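Local coordinates for histidine phosphotransfer protein (Medicago truncatula, PDB 4G78) that probably relays phosphoryl groups from cytokinin sensor histidine kinases to response regulators, serving as a mediator in plant hormone signalling, at residues A[56-61]-A[115-120]; A[19-24]-A[91-96]; A[9-14]-A[136-141]; A[68-73]-A[108-113]. All coordinates share one frame; numbering follows the deposited sequence. Where two conformers were deposited one is given.

Contact 1 is the buried one of the four, contact 2 is partly buried, and contacts 3 and 4 lie at the surface. Helix 110-145 serves contacts 1, 3 and 4, with contacts 3 and 4 on opposite sides of the chain's centre, about 42 Å apart between centres. Contacts 2 and 3 both use helix 6-20. Chemistry follows position: contact 1 is purely apolar, contact 3 adds the aliphatic parts of Lys-10 and Gln-138 to a Leu-11, Leu-137 and Ile-141 contact, contact 2 relies on backbone carbonyls and an arginine-tyrosine stack, and contact 4 on a phenylalanine beside capped helix ends. Contacts 1 and 2 touch, Leu-120 CD1 lying 3.7 Å from Val-94 CG1.

Contact 1. Residues A[56-61]-A[115-120]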
loop_
_atom_site.group_PDB
_atom_site.type_symbol
_atom_site.label_atom_id
_atom_site.label_comp_id
_atom_site.label_asym_id
_atom_site.label_seq_id
_atom_site.Cartn_x
_atom_site.Cartn_y
_atom_site.Cartn_z
ATOM N N LYS A 56 11.749 1.460 2.764
ATOM C CA LYS A 56 13.086 1.883 2.338
ATOM C C LYS A 56 12.993 3.020 1.382
ATOM O O LYS A 56 13.782 4.044 1.488
ATOM C CB LYS A 56 13.850 0.699 1.781
ATOM C CG LYS A 56 14.407 -0.250 2.811
ATOM C CD LYS A 56 15.911 -0.509 2.574
ATOM C CE LYS A 56 16.414 -1.537 3.547
ATOM N NZ LYS A 56 16.766 -0.920 4.880
ATOM N N LEU A 57 12.119 2.964 0.374
ATOM C CA LEU A 57 11.977 3.972 -0.599
ATOM C C LEU A 57 11.549 5.301 -0.001
ATOM O O LEU A 57 12.071 6.375 -0.306
ATOM C CB LEU A 57 11.093 3.481 -1.760
ATOM C CG LEU A 57 10.918 4.402 -2.903
ATOM C CD1 LEU A 57 10.518 3.590 -4.126
ATOM C CD2 LEU A 57 9.859 5.447 -2.657
ATOM N N LEU A 58 10.523 5.261 0.870
ATOM C CA LEU A 58 10.058 6.475 1.517
ATOM C C LEU A 58 11.176 7.088 2.335
ATOM O O LEU A 58 11.285 8.363 2.355
ATOM C CB LEU A 58 8.872 6.166 2.454
ATOM C CG LEU A 58 7.589 5.835 1.715
ATOM C CD1 LEU A 58 6.383 5.581 2.579
ATOM C CD2 LEU A 58 7.146 7.031 0.928
ATOM N N ASN A 59 11.957 6.296 3.038
ATOM C CA ASN A 59 13.093 6.863 3.818
ATOM C C ASN A 59 14.083 7.521 2.857
ATOM O O ASN A 59 14.609 8.626 3.130
ATOM C CB ASN A 59 13.720 5.787 4.642
ATOM C CG ASN A 59 12.925 5.336 5.819
ATOM O OD1 ASN A 59 13.224 4.182 6.315
ATOM N ND2 ASN A 59 11.967 6.234 6.197
ATOM N N ASN A 60 14.343 6.885 1.692
ATOM C CA ASN A 60 15.225 7.510 0.712
ATOM C C ASN A 60 14.719 8.782 0.200
ATOM O O ASN A 60 15.478 9.764 -0.003
ATOM C CB ASN A 60 15.503 6.520 -0.443
ATOM C CG ASN A 60 16.425 5.404 -0.042
ATOM O OD1 ASN A 60 17.288 5.636 0.760
ATOM N ND2 ASN A 60 16.454 4.231 -0.560
ATOM N N MET A 61 13.409 8.895 -0.047
ATOM C CA MET A 61 12.831 10.106 -0.529
ATOM C C MET A 61 12.925 11.226 0.523
ATOM O O MET A 61 13.228 12.391 0.207
ATOM C CB MET A 61 11.320 9.988 -0.891
ATOM C CG MET A 61 11.126 9.197 -2.153
ATOM S SD MET A 61 9.429 8.919 -2.622
ATOM C CE MET A 61 9.227 10.386 -3.630
ATOM N N ARG A 115 4.948 18.542 0.145
ATOM C CA ARG A 115 3.501 18.206 0.339
ATOM C C ARG A 115 3.236 16.824 -0.170
ATOM O O ARG A 115 2.440 16.062 0.427
ATOM C CB ARG A 115 2.679 19.267 -0.422
ATOM C CG ARG A 115 2.734 20.660 0.279
ATOM C CD ARG A 115 1.590 21.504 -0.299
ATOM N NE ARG A 115 1.838 22.017 -1.596
ATOM C CZ ARG A 115 2.522 23.055 -1.980
ATOM N NH1 ARG A 115 3.130 23.863 -1.105
ATOM N NH2 ARG A 115 2.632 23.359 -3.287
ATOM N N CYS A 116 3.701 16.504 -1.388
ATOM C CA CYS A 116 3.493 15.206 -1.975
ATOM C C CYS A 116 4.024 14.092 -1.070
ATOM O O CYS A 116 3.398 13.049 -0.863
ATOM C CB CYS A 116 4.121 15.066 -3.369
ATOM S SG CYS A 116 3.413 16.146 -4.592
ATOM N N LEU A 117 5.223 14.270 -0.510
ATOM C CA LEU A 117 5.801 13.269 0.395
ATOM C C LEU A 117 5.004 13.092 1.679
ATOM O O LEU A 117 4.789 11.956 2.145
ATOM C CB LEU A 117 7.260 13.562 0.683
ATOM C CG LEU A 117 7.960 12.488 1.573
ATOM C CD1 LEU A 117 7.850 11.091 0.917
ATOM C CD2 LEU A 117 9.304 12.986 1.992
ATOM N N GLN A 118 4.489 14.204 2.213
ATOM C CA GLN A 118 3.664 14.085 3.391
ATOM C C GLN A 118 2.371 13.272 3.075
ATOM O O GLN A 118 2.026 12.395 3.875
ATOM C CB GLN A 118 3.273 15.458 3.946
ATOM C CG GLN A 118 4.374 16.292 4.536
ATOM C CD GLN A 118 4.136 17.794 4.642
ATOM O OE1 GLN A 118 3.265 18.399 4.024
ATOM N NE2 GLN A 118 5.012 18.319 5.474
ATOM N N GLN A 119 1.797 13.521 1.950
ATOM C CA GLN A 119 0.608 12.754 1.568
ATOM C C GLN A 119 0.968 11.297 1.367
ATOM O O GLN A 119 0.177 10.413 1.714
ATOM C CB GLN A 119 0.004 13.336 0.330
ATOM C CG GLN A 119 -0.709 14.626 0.536
ATOM C CD GLN A 119 -1.800 14.391 1.635
ATOM O OE1 GLN A 119 -2.709 13.548 1.454
ATOM N NE2 GLN A 119 -1.600 15.089 2.787
ATOM N N LEU A 120 2.094 11.047 0.737
ATOM C CA LEU A 120 2.520 9.678 0.465
ATOM C C LEU A 120 2.748 8.896 1.747
ATOM O O LEU A 120 2.306 7.743 1.915
ATOM C CB LEU A 120 3.775 9.708 -0.405
ATOM C CG LEU A 120 4.347 8.357 -0.783
ATOM C CD1 LEU A 120 3.322 7.512 -1.515
ATOM C CD2 LEU A 120 5.598 8.524 -1.624
#
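Leu-58 and Met-61 pack against Leu-117 and Leu-120 in a buried, wholly apolar helix-helix contact between helix 41-66 and helix 110-145. Leu-58 and Met-61 were each deposited in two conformers, and the distances to them hold for one. The two segments run nearly antiparallel, at 156° between their N-to-C directions, with axes 11.2 Å apart at their closest. This spacing is wide enough for long aliphatic side chains to fill, and leucine and methionine suit it because they reach well out from a helix without bringing polar atoms into the interior. Leu-117 is directed at the other helix, and CG lies trans to its backbone N (chi1 -177°). From there its CD1 methyl meets two residues spaced about one helical turn apart: Met-61 through CB at 4.1 Å and Leu-58 through CD2, also at 4.1 Å.

Such a layered apolar seam is what holds together the antiparallel four-helix bundle of HPt domains, in which the phosphorylatable histidine is carried on a bundle helix. Here that residue is predicted to be His-80, on helix 72-89. Leu-120 adds its CD2 branch to the seam: the Leu-120 and Met-61 side chains cross at about a right angle, CD2 4.0 Å from SD. The same CD2 of Leu-120 lies only 3.3 Å from CD2 of Leu-58, a closeness that is doubtful given the alternate copies. Beyond the pair of helices, Phe-101 touches both Met-61 and Leu-120, Val-94, Val-97 and Cys-98 touch Leu-120 from helix 92-99, and His-78 lies against Met-61.

Contact 2. Residues A[19-24]-A[91-96]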
loop_
_atom_site.group_PDB
_atom_site.type_symbol
_atom_site.label_atom_id
_atom_site.label_comp_id
_atom_site.label_asym_id
_atom_site.label_seq_id
_atom_site.Cartn_x
_atom_site.Cartn_y
_atom_site.Cartn_z
ATOM N N PHE A 19 -12.011 -1.011 -0.141
ATOM C CA PHE A 19 -12.274 -0.765 -1.538
ATOM C C PHE A 19 -13.140 0.497 -1.730
ATOM O O PHE A 19 -12.840 1.333 -2.579
ATOM C CB PHE A 19 -12.983 -1.975 -2.191
ATOM C CG PHE A 19 -12.025 -3.061 -2.579
ATOM C CD1 PHE A 19 -11.418 -3.039 -3.828
ATOM C CD2 PHE A 19 -11.706 -4.099 -1.715
ATOM C CE1 PHE A 19 -10.529 -4.036 -4.213
ATOM C CE2 PHE A 19 -10.780 -5.087 -2.086
ATOM C CZ PHE A 19 -10.204 -5.018 -3.332
ATOM N N GLN A 20 -14.203 0.656 -0.935
ATOM C CA GLN A 20 -15.124 1.766 -1.166
ATOM C C GLN A 20 -14.419 3.101 -0.989
ATOM O O GLN A 20 -14.694 4.068 -1.704
ATOM C CB GLN A 20 -16.337 1.615 -0.244
ATOM C CG GLN A 20 -17.474 2.548 -0.612
ATOM C CD GLN A 20 -17.310 3.969 -0.124
ATOM O OE1 GLN A 20 -16.612 4.223 0.869
ATOM N NE2 GLN A 20 -18.013 4.882 -0.753
ATOM N N GLN A 21 -13.514 3.180 0.003
ATOM C CA GLN A 21 -12.751 4.387 0.295
ATOM C C GLN A 21 -11.510 4.540 -0.581
ATOM O O GLN A 21 -10.783 5.516 -0.465
ATOM C CB GLN A 21 -12.462 4.477 1.774
ATOM C CG GLN A 21 -13.695 4.838 2.593
ATOM C CD GLN A 21 -14.103 6.280 2.349
ATOM O OE1 GLN A 21 -13.341 7.182 2.772
ATOM N NE2 GLN A 21 -15.197 6.531 1.694
ATOM N N GLY A 22 -11.250 3.574 -1.460
ATOM C CA GLY A 22 -10.202 3.729 -2.463
ATOM C C GLY A 22 -8.823 3.281 -2.046
ATOM O O GLY A 22 -7.872 3.538 -2.791
ATOM N N TYR A 23 -8.678 2.639 -0.895
ATOM C CA TYR A 23 -7.379 2.138 -0.477
ATOM C C TYR A 23 -6.866 1.037 -1.393
ATOM O O TYR A 23 -5.656 0.887 -1.573
ATOM C CB TYR A 23 -7.414 1.637 0.953
ATOM C CG TYR A 23 -7.589 2.703 1.974
ATOM C CD1 TYR A 23 -6.534 3.607 2.218
ATOM C CD2 TYR A 23 -8.771 2.923 2.653
ATOM C CE1 TYR A 23 -6.683 4.647 3.101
ATOM C CE2 TYR A 23 -8.879 3.920 3.555
ATOM C CZ TYR A 23 -7.798 4.806 3.767
ATOM O OH TYR A 23 -7.895 5.814 4.688
ATOM N N LEU A 24 -7.793 0.196 -1.879
ATOM C CA LEU A 24 -7.486 -0.981 -2.676
ATOM C C LEU A 24 -8.233 -0.896 -3.986
ATOM O O LEU A 24 -9.336 -0.355 -4.044
ATOM C CB LEU A 24 -7.964 -2.250 -1.942
ATOM C CG LEU A 24 -7.324 -2.463 -0.579
ATOM C CD1 LEU A 24 -8.003 -3.645 0.122
ATOM C CD2 LEU A 24 -5.832 -2.624 -0.681
ATOM N N ALA A 91 -2.531 -0.917 -4.359
ATOM C CA ALA A 91 -2.542 0.167 -3.364
ATOM C C ALA A 91 -2.885 1.474 -4.096
ATOM O O ALA A 91 -2.021 2.262 -4.459
ATOM C CB ALA A 91 -1.210 0.241 -2.676
ATOM N N ALA A 92 -4.189 1.679 -4.348
ATOM C CA ALA A 92 -4.656 2.675 -5.282
ATOM C C ALA A 92 -4.363 4.114 -4.849
ATOM O O ALA A 92 -3.875 4.917 -5.616
ATOM C CB ALA A 92 -6.150 2.502 -5.514
ATOM N N ARG A 93 -4.698 4.437 -3.589
ATOM C CA ARG A 93 -4.449 5.795 -3.097
ATOM C C ARG A 93 -2.975 6.090 -3.045
ATOM O O ARG A 93 -2.537 7.214 -3.360
ATOM C CB ARG A 93 -5.171 6.053 -1.786
ATOM C CG ARG A 93 -6.630 6.436 -1.959
ATOM C CD ARG A 93 -7.479 6.229 -0.727
ATOM N NE ARG A 93 -7.064 7.088 0.380
ATOM C CZ ARG A 93 -7.850 7.359 1.431
ATOM N NH1 ARG A 93 -9.088 6.934 1.471
ATOM N NH2 ARG A 93 -7.353 8.072 2.433
ATOM N N VAL A 94 -2.140 5.123 -2.640
ATOM C CA VAL A 94 -0.689 5.331 -2.622
ATOM C C VAL A 94 -0.202 5.581 -4.048
ATOM O O VAL A 94 0.572 6.522 -4.305
ATOM C CB VAL A 94 0.022 4.156 -1.948
ATOM C CG1 VAL A 94 1.549 4.329 -2.069
ATOM C CG2 VAL A 94 -0.364 3.980 -0.502
ATOM N N LYS A 95 -0.631 4.743 -5.005
ATOM C CA LYS A 95 -0.225 4.892 -6.398
ATOM C C LYS A 95 -0.562 6.286 -6.904
ATOM O O LYS A 95 0.254 6.924 -7.605
ATOM C CB LYS A 95 -0.932 3.807 -7.239
ATOM C CG LYS A 95 -0.889 4.042 -8.724
ATOM C CD LYS A 95 -1.697 3.044 -9.486
ATOM C CE LYS A 95 -2.284 3.530 -10.754
ATOM N NZ LYS A 95 -3.572 4.268 -10.652
ATOM N N ASN A 96 -1.765 6.757 -6.585
ATOM C CA ASN A 96 -2.187 8.004 -7.158
ATOM C C ASN A 96 -1.407 9.149 -6.557
ATOM O O ASN A 96 -1.033 10.094 -7.276
ATOM C CB ASN A 96 -3.692 8.088 -7.060
ATOM C CG ASN A 96 -4.385 7.040 -7.983
ATOM O OD1 ASN A 96 -3.772 6.637 -9.042
ATOM N ND2 ASN A 96 -5.547 6.629 -7.665
HETATM O O HOH W 1 -3.655 2.862 -1.185
#
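Arg-93 reaches across to Gln-21 and Tyr-23 by two different kinds of interaction. The first is hydrogen bonding: NH1 donates to Gln-21 O at 2.9 Å in a fairly straight bond (160°), with the acceptor near the guanidinium plane. Backbone bonds join in where helix 92-99 begins. Ala-91 at its N-cap has no polar side chain, and carbonyls from the facing turn meet the first N-H groups instead: Ala-92 N donates to Tyr-23 O at 3.2 Å, and Arg-93 N makes a weak bond to Gly-22 O. A water extends this, donating to Tyr-23 O and accepting from Val-94 N.

Stacking is the second kind. The guanidinium lies flat on the Tyr-23 ring, planes 22° apart, an off-centre cation-pi contact with CZ 3.9 Å from the ring centroid and 33° off the ring normal. Its NE makes a salt bridge to Glu-123, which helps fix the group's rotation.

In the packing, Ala-92 CB (3.4 Å) and Arg-93 CG (3.3 Å) both lie against Gly-22 O. Gly-22, with positive phi, closes helix 6-20 in a Schellman motif; a side chain there would press on the preceding carbonyl oxygen. The turn thus meets the start of helix 92-99 beside helix 110-145, whose Leu-126 touches Tyr-23 and whose Leu-127 touches Leu-24 and Ala-91.

Contact 3. Residues A[9-14]-A[136-141]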
loop_
_atom_site.group_PDB
_atom_site.type_symbol
_atom_site.label_atom_id
_atom_site.label_comp_id
_atom_site.label_asym_id
_atom_site.label_seq_id
_atom_site.Cartn_x
_atom_site.Cartn_y
_atom_site.Cartn_z
ATOM N N ARG A 9 -17.807 -11.509 9.368
ATOM C CA ARG A 9 -18.511 -10.287 9.010
ATOM C C ARG A 9 -17.558 -9.097 9.055
ATOM O O ARG A 9 -17.570 -8.260 8.160
ATOM C CB ARG A 9 -19.708 -10.028 9.924
ATOM C CG ARG A 9 -20.862 -10.991 9.719
ATOM C CD ARG A 9 -22.081 -10.554 10.537
ATOM N NE ARG A 9 -22.090 -11.208 11.833
ATOM C CZ ARG A 9 -21.901 -10.611 12.995
ATOM N NH1 ARG A 9 -21.661 -9.312 13.067
ATOM N NH2 ARG A 9 -21.939 -11.345 14.088
ATOM N N LYS A 10 -16.736 -9.013 10.091
ATOM C CA LYS A 10 -15.820 -7.880 10.201
ATOM C C LYS A 10 -14.829 -7.886 9.044
ATOM O O LYS A 10 -14.505 -6.828 8.481
ATOM C CB LYS A 10 -15.124 -7.844 11.544
ATOM C CG LYS A 10 -14.202 -6.644 11.726
ATOM C CD LYS A 10 -14.802 -5.288 11.692
ATOM C CE LYS A 10 -15.682 -4.995 12.863
ATOM N NZ LYS A 10 -14.900 -4.859 14.106
ATOM N N LEU A 11 -14.292 -9.060 8.704
ATOM C CA LEU A 11 -13.340 -9.134 7.620
ATOM C C LEU A 11 -13.967 -8.667 6.327
ATOM O O LEU A 11 -13.395 -7.834 5.590
ATOM C CB LEU A 11 -12.791 -10.544 7.508
ATOM C CG LEU A 11 -11.843 -10.808 6.345
ATOM C CD1 LEU A 11 -10.675 -9.834 6.321
ATOM C CD2 LEU A 11 -11.383 -12.223 6.400
ATOM N N ARG A 12 -15.172 -9.189 5.996
ATOM C CA ARG A 12 -15.798 -8.784 4.744
ATOM C C ARG A 12 -16.110 -7.277 4.788
ATOM O O ARG A 12 -15.960 -6.599 3.752
ATOM C CB ARG A 12 -17.086 -9.594 4.508
ATOM C CG ARG A 12 -16.839 -11.033 4.158
ATOM C CD ARG A 12 -18.116 -11.756 3.718
ATOM N NE ARG A 12 -19.098 -11.862 4.712
ATOM C CZ ARG A 12 -19.337 -12.868 5.552
ATOM N NH1 ARG A 12 -18.570 -13.946 5.563
ATOM N NH2 ARG A 12 -20.329 -12.761 6.425
ATOM N N ASP A 13 -16.589 -6.770 5.898
ATOM C CA ASP A 13 -16.982 -5.366 6.007
ATOM C C ASP A 13 -15.755 -4.442 5.881
ATOM O O ASP A 13 -15.782 -3.431 5.190
ATOM C CB ASP A 13 -17.690 -5.098 7.312
ATOM C CG ASP A 13 -19.103 -5.695 7.380
ATOM O OD1 ASP A 13 -19.661 -5.991 6.326
ATOM O OD2 ASP A 13 -19.597 -5.810 8.536
ATOM N N HIS A 14 -14.675 -4.818 6.591
ATOM C CA HIS A 14 -13.453 -3.995 6.569
ATOM C C HIS A 14 -12.832 -3.980 5.172
ATOM O O HIS A 14 -12.421 -2.945 4.674
ATOM C CB HIS A 14 -12.526 -4.608 7.610
ATOM C CG HIS A 14 -11.174 -3.903 7.581
ATOM N ND1 HIS A 14 -11.001 -2.606 7.958
ATOM C CD2 HIS A 14 -9.959 -4.368 7.208
ATOM C CE1 HIS A 14 -9.737 -2.256 7.797
ATOM N NE2 HIS A 14 -9.060 -3.307 7.369
ATOM N N LYS A 136 -4.887 -9.699 10.302
ATOM C CA LYS A 136 -5.148 -10.191 11.666
ATOM C C LYS A 136 -6.428 -11.000 11.688
ATOM O O LYS A 136 -6.485 -12.093 12.261
ATOM C CB LYS A 136 -5.266 -8.965 12.625
ATOM C CG LYS A 136 -5.608 -9.364 14.105
ATOM C CD LYS A 136 -5.810 -8.095 14.957
ATOM C CE LYS A 136 -5.932 -8.321 16.404
ATOM N NZ LYS A 136 -7.197 -8.874 16.841
ATOM N N LEU A 137 -7.483 -10.458 11.091
ATOM C CA LEU A 137 -8.764 -11.153 11.085
ATOM C C LEU A 137 -8.652 -12.471 10.311
ATOM O O LEU A 137 -9.191 -13.498 10.743
ATOM C CB LEU A 137 -9.830 -10.265 10.442
ATOM C CG LEU A 137 -10.144 -8.963 11.238
ATOM C CD1 LEU A 137 -10.931 -8.014 10.346
ATOM C CD2 LEU A 137 -10.905 -9.303 12.523
ATOM N N GLN A 138 -7.980 -12.460 9.159
ATOM C CA GLN A 138 -7.824 -13.683 8.375
ATOM C C GLN A 138 -7.120 -14.743 9.182
ATOM O O GLN A 138 -7.487 -15.940 9.145
ATOM C CB GLN A 138 -6.965 -13.463 7.134
ATOM C CG GLN A 138 -7.737 -12.707 6.120
ATOM C CD GLN A 138 -7.024 -12.382 4.846
ATOM O OE1 GLN A 138 -7.661 -11.940 3.864
ATOM N NE2 GLN A 138 -5.739 -12.480 4.813
ATOM N N GLN A 139 -6.085 -14.368 9.908
ATOM C CA GLN A 139 -5.308 -15.291 10.719
ATOM C C GLN A 139 -6.152 -15.902 11.859
ATOM O O GLN A 139 -6.024 -17.032 12.200
ATOM C CB GLN A 139 -4.031 -14.645 11.205
ATOM C CG GLN A 139 -3.066 -14.401 10.018
ATOM C CD GLN A 139 -2.762 -15.574 9.164
ATOM O OE1 GLN A 139 -2.537 -16.699 9.512
ATOM N NE2 GLN A 139 -2.887 -15.095 7.915
ATOM N N GLU A 140 -6.990 -15.021 12.468
ATOM C CA GLU A 140 -7.846 -15.513 13.544
ATOM C C GLU A 140 -8.873 -16.521 13.007
ATOM O O GLU A 140 -9.181 -17.512 13.672
ATOM C CB GLU A 140 -8.526 -14.359 14.248
ATOM C CG GLU A 140 -7.565 -13.533 15.063
ATOM C CD GLU A 140 -8.173 -12.310 15.682
ATOM O OE1 GLU A 140 -9.369 -12.072 15.536
ATOM O OE2 GLU A 140 -7.379 -11.577 16.377
ATOM N N ILE A 141 -9.410 -16.277 11.839
ATOM C CA ILE A 141 -10.326 -17.217 11.197
ATOM C C ILE A 141 -9.622 -18.531 10.916
ATOM O O ILE A 141 -10.141 -19.634 11.203
ATOM C CB ILE A 141 -10.943 -16.609 9.960
ATOM C CG1 ILE A 141 -11.926 -15.492 10.357
ATOM C CG2 ILE A 141 -11.634 -17.677 9.095
ATOM C CD1 ILE A 141 -12.403 -14.631 9.235
#
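Leu-11 and Leu-137 bring their backbones closest, CA to CA 6.1 Å, where segments 9-14 and 136-141 run nearly antiparallel at 153° with axes 9.7 Å apart. Leucine suits both places because it is long enough to bridge axes at this separation without burying a polar group. CD1 of Leu-137 reaches past the Leu-11 side chain to the helix backbone itself, 3.8 Å from Leu-11 CA, while the two CB atoms stand 4.2 Å apart. CG of Leu-11 is trans to the backbone N (chi1 176°), which carries its CD2 branch toward the later turn of the partner helix. There it meets Ile-141 CD1 at 3.9 Å, with the side chains at a slant.

The same branch also crosses Gln-138 at about a right angle, 3.7 Å from CD2 to the Gln-138 CG methylene, in the conformer considered of two deposited. Lys-10 uses its aliphatic part likewise: CG lies 3.8 Å from Leu-137 CD1, after which the chain bends at three successive torsions and leads NZ away to a hydrogen bond with Tyr-133 OH. Helix 6-20 is thereby laid along the late part of helix 110-145. Since no hydrogen bond or salt bridge crosses between the two segments, their attachment to each other rests on dispersion and burial of methyl and methylene groups, with the charged end of Lys-10 turned to Tyr-133 instead.

Contact 4. Residues A[68-73]-A[108-113]; sequences VPVNFK and QNLEGC
Phe-72 presents a ring whose two faces are both covered. Over the centre of one face lies Gln-108 CA, 3.5 Å from the centroid of the Phe-72 ring and only 9° off the ring normal, a CH-pi contact. Val-70 CG1 of its own segment lies over the other, in one of two conformers deposited for Val-70. Leu-110 CA and the sulfur of Cys-113 stand at the edge, in the ring plane. The sulfur is 3.9 Å from Phe-72 CD1, a sulfur-aromatic contact, though Cys-113 was deposited in two conformers. A phenylalanine suits this spot because its flat ring slips between the Val-70 side chain and the CA and CB of Gln-108. Its CZ comes 3.4 Å from Gln-108 O and 4.0 Å from Leu-110 CB.

The backbone it rests on is a helix-to-helix corner. Gln-108, at positive phi (56°), ends helix 101-106 in a Schellman motif, and Asn-109 immediately begins helix 110-145 as its N-cap, OD1 accepting from Gly-112 N at 2.8 Å with the donor above the carbonyl plane. Asparagine fits there because a short side-chain carbonyl can serve an amide of the first turn. Asn-71 plays the matching part for helix 72-89, its OD1 bonded to Gln-74 N, so both helix starts are capped by asparagine. In the same conformer Val-70 also crosses Leu-110 at about a right angle, CG2 to CD1 4.0 Å, and Leu-65 of helix 41-66 touches both Leu-110 and Cys-113, tying this end of the bundle to a third helix.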
loop_
_atom_site.group_PDB
_atom_site.type_symbol
_atom_site.label_atom_id
_atom_site.label_comp_id
_atom_site.label_asym_id
_atom_site.label_seq_id
_atom_site.Cartn_x
_atom_site.Cartn_y
_atom_site.Cartn_z
ATOM N N VAL A 68 20.889 19.539 0.222
ATOM C CA VAL A 68 21.035 20.848 -0.428
ATOM C C VAL A 68 22.191 20.720 -1.377
ATOM O O VAL A 68 23.296 20.520 -0.929
ATOM C CB VAL A 68 21.286 21.955 0.584
ATOM C CG1 VAL A 68 21.338 23.282 -0.185
ATOM C CG2 VAL A 68 20.229 21.913 1.671
ATOM N N PRO A 69 22.003 20.907 -2.681
ATOM C CA PRO A 69 20.737 21.102 -3.368
ATOM C C PRO A 69 19.949 19.790 -3.498
ATOM O O PRO A 69 20.479 18.681 -3.265
ATOM C CB PRO A 69 21.120 21.533 -4.772
ATOM C CG PRO A 69 22.531 21.207 -4.985
ATOM C CD PRO A 69 23.112 20.988 -3.629
ATOM N N VAL A 70 18.694 19.916 -3.747
ATOM C CA VAL A 70 17.805 18.733 -3.913
ATOM C C VAL A 70 17.951 18.180 -5.311
ATOM O O VAL A 70 17.937 18.920 -6.252
ATOM C CB VAL A 70 16.387 19.262 -3.674
ATOM C CG1 VAL A 70 15.298 18.168 -4.035
ATOM C CG2 VAL A 70 16.163 19.583 -2.214
ATOM N N ASN A 71 18.038 16.853 -5.470
ATOM C CA ASN A 71 18.117 16.201 -6.725
ATOM C C ASN A 71 16.673 15.770 -7.115
ATOM O O ASN A 71 16.174 14.717 -6.750
ATOM C CB ASN A 71 19.012 15.002 -6.651
ATOM C CG ASN A 71 19.332 14.437 -8.027
ATOM O OD1 ASN A 71 18.447 14.444 -8.904
ATOM N ND2 ASN A 71 20.524 13.869 -8.018
ATOM N N PHE A 72 15.963 16.720 -7.768
ATOM C CA PHE A 72 14.617 16.477 -8.203
ATOM C C PHE A 72 14.493 15.296 -9.156
ATOM O O PHE A 72 13.411 14.672 -9.171
ATOM C CB PHE A 72 14.015 17.774 -8.802
ATOM C CG PHE A 72 13.837 18.811 -7.737
ATOM C CD1 PHE A 72 12.740 18.800 -6.918
ATOM C CD2 PHE A 72 14.714 19.871 -7.600
ATOM C CE1 PHE A 72 12.590 19.721 -5.940
ATOM C CE2 PHE A 72 14.544 20.776 -6.615
ATOM C CZ PHE A 72 13.394 20.790 -5.795
ATOM N N LYS A 73 15.513 14.995 -9.976
ATOM C CA LYS A 73 15.432 13.857 -10.892
ATOM C C LYS A 73 15.383 12.565 -10.114
ATOM O O LYS A 73 14.611 11.701 -10.415
ATOM C CB LYS A 73 16.643 13.846 -11.872
ATOM C CG LYS A 73 16.577 14.980 -12.868
ATOM C CD LYS A 73 17.788 15.107 -13.727
ATOM C CE LYS A 73 17.598 16.191 -14.798
ATOM N NZ LYS A 73 18.748 17.090 -14.916
ATOM N N GLN A 108 11.366 21.807 -10.212
ATOM C CA GLN A 108 12.248 22.011 -9.124
ATOM C C GLN A 108 11.584 22.767 -8.006
ATOM O O GLN A 108 12.177 23.598 -7.376
ATOM C CB GLN A 108 13.549 22.598 -9.652
ATOM C CG GLN A 108 14.137 21.796 -10.801
ATOM C CD GLN A 108 15.484 22.289 -11.237
ATOM O OE1 GLN A 108 16.304 22.573 -10.447
ATOM N NE2 GLN A 108 15.690 22.332 -12.494
ATOM N N ASN A 109 10.344 22.369 -7.706
ATOM C CA ASN A 109 9.554 22.970 -6.644
ATOM C C ASN A 109 9.615 22.078 -5.392
ATOM O O ASN A 109 8.911 21.053 -5.275
ATOM C CB ASN A 109 8.128 23.124 -7.048
ATOM C CG ASN A 109 7.068 23.737 -6.150
ATOM O OD1 ASN A 109 7.114 23.802 -4.881
ATOM N ND2 ASN A 109 5.957 24.231 -6.742
ATOM N N LEU A 110 10.324 22.524 -4.462
ATOM C CA LEU A 110 10.499 21.765 -3.238
ATOM C C LEU A 110 9.342 21.784 -2.246
ATOM O O LEU A 110 8.866 20.727 -1.799
ATOM C CB LEU A 110 11.687 22.265 -2.437
ATOM C CG LEU A 110 12.040 21.670 -1.070
ATOM C CD1 LEU A 110 12.413 20.227 -1.082
ATOM C CD2 LEU A 110 12.769 22.606 -0.186
ATOM N N GLU A 111 8.708 22.838 -2.088
ATOM C CA GLU A 111 7.514 22.810 -1.215
ATOM C C GLU A 111 6.402 21.919 -1.758
ATOM O O GLU A 111 5.779 21.214 -0.995
ATOM C CB GLU A 111 7.154 24.256 -0.882
ATOM C CG GLU A 111 8.260 25.019 -0.158
ATOM C CD GLU A 111 8.036 26.395 0.380
ATOM O OE1 GLU A 111 6.925 26.505 1.025
ATOM O OE2 GLU A 111 8.814 27.380 0.335
ATOM N N GLY A 112 6.181 21.887 -3.075
ATOM C CA GLY A 112 5.288 20.878 -3.666
ATOM C C GLY A 112 5.672 19.448 -3.384
ATOM O O GLY A 112 4.907 18.595 -3.060
ATOM N N CYS A 113 6.957 19.194 -3.571
ATOM C CA CYS A 113 7.475 17.863 -3.316
ATOM C C CYS A 113 7.270 17.466 -1.842
ATOM O O CYS A 113 6.951 16.290 -1.558
ATOM C CB CYS A 113 8.933 17.697 -3.711
ATOM S SG CYS A 113 9.273 17.679 -5.466
#